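Local atomic coordinates of high affinity transport system protein p37 (Mycoplasma hyorhinis, PDB entry 3EKI), a protein that binds thiamine diphosphate at the outer face of the cell membrane as a lipoprotein component of a high-affinity transport system, probably delivering it for uptake. Residues Gln290-Phe302 with Thr321-Glu333. Residues are numbered along the deposited sequence; the frame is centred on the assembly and turned at random.
Sequences QKSADTLGTLDDF and TKPFETKANEKME. With CA (calcium ion), chain E.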
loop_
_atom_site.group_PDB
_atom_site.type_symbol
_atom_site.label_atom_id
_atom_site.label_comp_id
_atom_site.label_asym_id
_atom_site.label_seq_id
_atom_site.Cartn_x
_atom_site.Cartn_y
_atom_site.Cartn_z
ATOM N N GLN A 290 -13.772 -0.707 -13.298
ATOM C CA GLN A 290 -12.906 -1.184 -12.214
ATOM C C GLN A 290 -11.928 -2.219 -12.747
ATOM O O GLN A 290 -12.298 -3.374 -13.031
ATOM C CB GLN A 290 -13.726 -1.749 -11.040
ATOM C CG GLN A 290 -12.886 -2.092 -9.817
ATOM C CD GLN A 290 -13.546 -3.022 -8.825
ATOM O OE1 GLN A 290 -14.597 -2.698 -8.292
ATOM N NE2 GLN A 290 -12.955 -4.176 -8.580
ATOM N N LYS A 291 -10.682 -1.801 -12.895
ATOM C CA LYS A 291 -9.607 -2.604 -13.444
ATOM C C LYS A 291 -8.262 -2.073 -12.952
ATOM O O LYS A 291 -8.145 -0.881 -12.672
ATOM C CB LYS A 291 -9.559 -2.588 -14.971
ATOM C CG LYS A 291 -10.782 -3.017 -15.733
ATOM C CD LYS A 291 -10.755 -4.463 -16.161
ATOM C CE LYS A 291 -9.710 -4.725 -17.234
ATOM N NZ LYS A 291 -9.599 -6.199 -17.485
ATOM N N SER A 292 -7.256 -2.936 -12.889
ATOM C CA SER A 292 -5.907 -2.528 -12.532
ATOM C C SER A 292 -5.302 -1.634 -13.604
ATOM O O SER A 292 -5.516 -1.879 -14.785
ATOM C CB SER A 292 -5.034 -3.774 -12.334
ATOM O OG SER A 292 -3.686 -3.430 -12.067
ATOM N N ALA A 293 -4.541 -0.637 -13.200
ATOM C CA ALA A 293 -3.875 0.271 -14.118
ATOM C C ALA A 293 -2.948 -0.476 -15.056
ATOM O O ALA A 293 -2.708 -0.053 -16.196
ATOM C CB ALA A 293 -3.152 1.346 -13.339
ATOM N N ASP A 294 -2.424 -1.640 -14.660
ATOM C CA ASP A 294 -1.500 -2.262 -15.624
ATOM C C ASP A 294 -2.237 -2.873 -16.813
ATOM O O ASP A 294 -1.544 -3.346 -17.728
ATOM C CB ASP A 294 -0.558 -3.254 -14.971
ATOM C CG ASP A 294 -1.186 -4.412 -14.252
ATOM O OD1 ASP A 294 -2.378 -4.708 -14.460
ATOM O OD2 ASP A 294 -0.477 -5.052 -13.436
ATOM N N THR A 295 -3.556 -2.836 -16.883
ATOM C CA THR A 295 -4.322 -3.235 -18.039
ATOM C C THR A 295 -4.804 -2.057 -18.884
ATOM O O THR A 295 -5.488 -2.295 -19.877
ATOM C CB THR A 295 -5.570 -4.074 -17.703
ATOM O OG1 THR A 295 -6.516 -3.273 -16.979
ATOM C CG2 THR A 295 -5.146 -5.230 -16.823
ATOM N N LEU A 296 -4.452 -0.849 -18.499
ATOM C CA LEU A 296 -4.947 0.317 -19.254
ATOM C C LEU A 296 -4.670 0.236 -20.752
ATOM O O LEU A 296 -5.513 0.681 -21.534
ATOM C CB LEU A 296 -4.315 1.585 -18.691
ATOM C CG LEU A 296 -4.787 2.914 -19.301
ATOM C CD1 LEU A 296 -6.286 3.060 -19.152
ATOM C CD2 LEU A 296 -4.041 4.047 -18.628
ATOM N N GLY A 297 -3.503 -0.297 -21.099
ATOM C CA GLY A 297 -3.102 -0.362 -22.493
ATOM C C GLY A 297 -3.959 -1.249 -23.355
ATOM O O GLY A 297 -3.894 -1.140 -24.594
ATOM N N THR A 298 -4.763 -2.128 -22.761
ATOM C CA THR A 298 -5.589 -3.068 -23.490
ATOM C C THR A 298 -6.978 -2.535 -23.772
ATOM O O THR A 298 -7.757 -3.185 -24.463
ATOM C CB THR A 298 -5.733 -4.419 -22.739
ATOM O OG1 THR A 298 -6.515 -4.275 -21.545
ATOM C CG2 THR A 298 -4.352 -4.893 -22.331
ATOM N N LEU A 299 -7.308 -1.363 -23.229
ATOM C CA LEU A 299 -8.683 -0.897 -23.312
ATOM C C LEU A 299 -8.801 0.374 -24.131
ATOM O O LEU A 299 -8.352 1.433 -23.671
ATOM C CB LEU A 299 -9.191 -0.633 -21.889
ATOM C CG LEU A 299 -9.094 -1.877 -20.988
ATOM C CD1 LEU A 299 -9.286 -1.483 -19.537
ATOM C CD2 LEU A 299 -10.097 -2.925 -21.432
ATOM N N ASP A 300 -9.391 0.287 -25.321
ATOM C CA ASP A 300 -9.318 1.460 -26.196
ATOM C C ASP A 300 -10.192 2.608 -25.739
ATOM O O ASP A 300 -9.956 3.752 -26.163
ATOM C CB ASP A 300 -9.639 0.995 -27.622
ATOM C CG ASP A 300 -8.519 0.096 -28.125
ATOM O OD1 ASP A 300 -7.420 0.059 -27.525
ATOM O OD2 ASP A 300 -8.733 -0.595 -29.143
ATOM N N ASP A 301 -11.186 2.351 -24.885
ATOM C CA ASP A 301 -12.112 3.404 -24.478
ATOM C C ASP A 301 -11.786 4.017 -23.113
ATOM O O ASP A 301 -12.552 4.815 -22.570
ATOM C CB ASP A 301 -13.526 2.834 -24.434
ATOM C CG ASP A 301 -14.109 2.346 -25.738
ATOM O OD1 ASP A 301 -13.694 2.795 -26.818
ATOM O OD2 ASP A 301 -15.028 1.498 -25.673
ATOM N N PHE A 302 -10.644 3.657 -22.547
ATOM C CA PHE A 302 -10.139 4.149 -21.287
ATOM C C PHE A 302 -8.718 4.706 -21.452
ATOM O O PHE A 302 -7.870 4.045 -22.069
ATOM C CB PHE A 302 -10.186 3.046 -20.207
ATOM C CG PHE A 302 -11.675 2.794 -19.908
ATOM C CD1 PHE A 302 -12.302 3.502 -18.914
ATOM C CD2 PHE A 302 -12.373 1.885 -20.670
ATOM C CE1 PHE A 302 -13.650 3.317 -18.692
ATOM C CE2 PHE A 302 -13.726 1.689 -20.473
ATOM C CZ PHE A 302 -14.337 2.450 -19.501
ATOM N N THR A 321 0.804 -11.735 -17.911
ATOM C CA THR A 321 -0.312 -10.806 -18.054
ATOM C C THR A 321 0.068 -9.602 -18.918
ATOM O O THR A 321 -0.802 -8.788 -19.234
ATOM C CB THR A 321 -0.789 -10.259 -16.698
ATOM O OG1 THR A 321 0.267 -9.462 -16.150
ATOM C CG2 THR A 321 -1.056 -11.385 -15.715
ATOM N N LYS A 322 1.346 -9.505 -19.270
ATOM C CA LYS A 322 1.811 -8.384 -20.085
ATOM C C LYS A 322 1.513 -7.027 -19.468
ATOM O O LYS A 322 0.897 -6.127 -20.063
ATOM C CB LYS A 322 1.163 -8.574 -21.461
ATOM C CG LYS A 322 1.726 -9.789 -22.194
ATOM C CD LYS A 322 0.708 -10.915 -22.293
ATOM C CE LYS A 322 1.288 -12.181 -22.913
ATOM N NZ LYS A 322 0.611 -12.552 -24.195
ATOM N N PRO A 323 1.966 -6.801 -18.241
ATOM C CA PRO A 323 1.608 -5.587 -17.498
ATOM C C PRO A 323 2.190 -4.307 -18.112
ATOM O O PRO A 323 3.364 -4.239 -18.483
ATOM C CB PRO A 323 2.255 -5.781 -16.125
ATOM C CG PRO A 323 3.348 -6.774 -16.370
ATOM C CD PRO A 323 2.887 -7.654 -17.485
ATOM N N PHE A 324 1.322 -3.306 -18.186
ATOM C CA PHE A 324 1.596 -1.968 -18.673
ATOM C C PHE A 324 1.824 -1.948 -20.190
ATOM O O PHE A 324 2.218 -0.913 -20.746
ATOM C CB PHE A 324 2.783 -1.357 -17.917
ATOM C CG PHE A 324 2.547 -1.209 -16.426
ATOM C CD1 PHE A 324 1.776 -0.167 -15.943
ATOM C CD2 PHE A 324 3.095 -2.128 -15.559
ATOM C CE1 PHE A 324 1.548 -0.062 -14.575
ATOM C CE2 PHE A 324 2.874 -2.019 -14.201
ATOM C CZ PHE A 324 2.096 -0.991 -13.716
ATOM N N GLU A 325 1.565 -3.063 -20.876
ATOM C CA GLU A 325 1.725 -3.035 -22.343
ATOM C C GLU A 325 0.732 -2.085 -22.987
ATOM O O GLU A 325 -0.442 -2.029 -22.625
ATOM C CB GLU A 325 1.550 -4.449 -22.905
ATOM C CG GLU A 325 1.836 -4.543 -24.393
ATOM C CD GLU A 325 2.254 -5.933 -24.826
ATOM O OE1 GLU A 325 3.227 -6.482 -24.262
ATOM O OE2 GLU A 325 1.595 -6.469 -25.739
ATOM N N THR A 326 1.195 -1.339 -23.987
ATOM C CA THR A 326 0.396 -0.424 -24.786
ATOM C C THR A 326 0.599 -0.722 -26.282
ATOM O O THR A 326 1.579 -1.373 -26.631
ATOM C CB THR A 326 0.767 1.059 -24.579
ATOM O OG1 THR A 326 2.192 1.202 -24.768
ATOM C CG2 THR A 326 0.489 1.563 -23.169
ATOM N N LYS A 327 -0.328 -0.227 -27.082
ATOM C CA LYS A 327 -0.204 -0.307 -28.529
ATOM C C LYS A 327 1.081 0.407 -28.941
ATOM O O LYS A 327 1.703 1.199 -28.257
ATOM C CB LYS A 327 -1.425 0.272 -29.226
ATOM C CG LYS A 327 -2.644 -0.648 -29.088
ATOM C CD LYS A 327 -3.914 0.125 -29.397
ATOM C CE LYS A 327 -5.146 -0.670 -28.984
ATOM N NZ LYS A 327 -6.241 -0.478 -29.979
ATOM N N ALA A 328 1.487 0.053 -30.156
ATOM C CA ALA A 328 2.735 0.502 -30.713
ATOM C C ALA A 328 2.838 2.010 -30.725
ATOM O O ALA A 328 3.896 2.528 -30.346
ATOM C CB ALA A 328 2.849 -0.031 -32.143
ATOM N N ASN A 329 1.770 2.696 -31.141
ATOM C CA ASN A 329 1.955 4.162 -31.186
ATOM C C ASN A 329 1.330 4.887 -30.004
ATOM O O ASN A 329 1.068 6.100 -30.050
ATOM C CB ASN A 329 1.404 4.696 -32.507
ATOM C CG ASN A 329 -0.107 4.766 -32.498
ATOM O OD1 ASN A 329 -0.742 3.870 -31.947
ATOM N ND2 ASN A 329 -0.630 5.828 -33.101
ATOM N N GLU A 330 1.131 4.172 -28.889
ATOM C CA GLU A 330 0.627 4.786 -27.667
ATOM C C GLU A 330 1.648 4.631 -26.553
ATOM O O GLU A 330 2.529 3.782 -26.601
ATOM C CB GLU A 330 -0.719 4.175 -27.266
ATOM C CG GLU A 330 -1.728 4.280 -28.396
ATOM C CD GLU A 330 -3.144 3.901 -28.046
ATOM O OE1 GLU A 330 -3.382 3.496 -26.890
ATOM O OE2 GLU A 330 -4.017 4.013 -28.942
ATOM N N LYS A 331 1.549 5.479 -25.544
ATOM C CA LYS A 331 2.383 5.476 -24.385
ATOM C C LYS A 331 1.451 5.650 -23.168
ATOM O O LYS A 331 0.405 6.273 -23.235
ATOM C CB LYS A 331 3.402 6.613 -24.337
ATOM C CG LYS A 331 4.186 6.957 -25.576
ATOM C CD LYS A 331 5.218 8.031 -25.271
ATOM C CE LYS A 331 4.572 9.402 -25.107
ATOM N NZ LYS A 331 3.745 9.780 -26.288
ATOM N N MET A 332 1.913 5.121 -22.060
ATOM C CA MET A 332 1.331 5.333 -20.748
ATOM C C MET A 332 2.315 6.101 -19.881
ATOM O O MET A 332 3.500 5.747 -19.813
ATOM C CB MET A 332 1.061 3.959 -20.162
ATOM C CG MET A 332 0.059 3.871 -19.051
ATOM S SD MET A 332 -0.256 2.131 -18.620
ATOM C CE MET A 332 -0.719 2.388 -16.902
ATOM N N GLU A 333 1.871 7.159 -19.217
ATOM C CA GLU A 333 2.756 7.966 -18.408
ATOM C C GLU A 333 2.038 8.497 -17.175
ATOM O O GLU A 333 0.809 8.563 -17.154
ATOM C CB GLU A 333 3.319 9.141 -19.217
ATOM C CG GLU A 333 2.271 10.112 -19.705
ATOM C CD GLU A 333 2.747 11.018 -20.838
ATOM O OE1 GLU A 333 2.331 12.193 -20.841
ATOM O OE2 GLU A 333 3.510 10.625 -21.739
HETATM CA CA CA E . 3.535 1.726 -26.664
HETATM O O HOH W 1 -1.907 -2.569 -20.445
HETATM O O HOH W 2 -2.428 1.091 -25.802
HETATM O O HOH W 3 -5.375 1.483 -26.058
HETATM O O HOH W 4 5.142 2.339 -28.171
HETATM O O HOH W 5 5.016 2.393 -24.985
#
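D294 and F324 meet where a short 3-10 segment (293-298), in the connection between strands 288-290 and 304-308, packs against the type II turn 322-325 and the calcium-binding loop that leads into edge strand 331-337. In this periplasmic-binding-protein-like fold the contact rests on the mixed five-stranded sheet, A293 and M332 packing on W220 of strand 217-223 and A293 and L296 on A305 of strand 304-308; the side chain of D294 is about 11 Å from bound thiamine diphosphate.

D294 CB covers one face of the F324 ring and M332 CE lies at its edge. The CB sits 3.6 Å from the ring centroid, almost on the normal, in a CH-pi contact; chi1 of F324 (-61°), with CG anti to the carbonyl carbon, lays the ring against it. M332 CE also packs 4.1 Å from L296 CD2, while F182 and Y187 add edge-to-face contacts to F324.

One direct hydrogen bond joins the two backbones, from F324 N to D294 O (2.9 Å). One water donates to both D294 O and E325 O, so the same two backbones are also bridged through solvent. G297 brings its CA within 3.1 Å of E325 O in a CA-H...O contact, with an angle of 159° at the hydrogen.

Charge and metal binding dominate the outer end. K327 NZ meets D300 OD2 in a 2.6 Å salt bridge between exposed side chains that cross at about a right angle. A second water accepts from K327 N and lies within hydrogen-bonding distance of G297 O and E330 OE1. Beyond it, two waters and K327 O join E330 O in binding calcium, and T326 OG1 coordinates the ion at 2.4 Å.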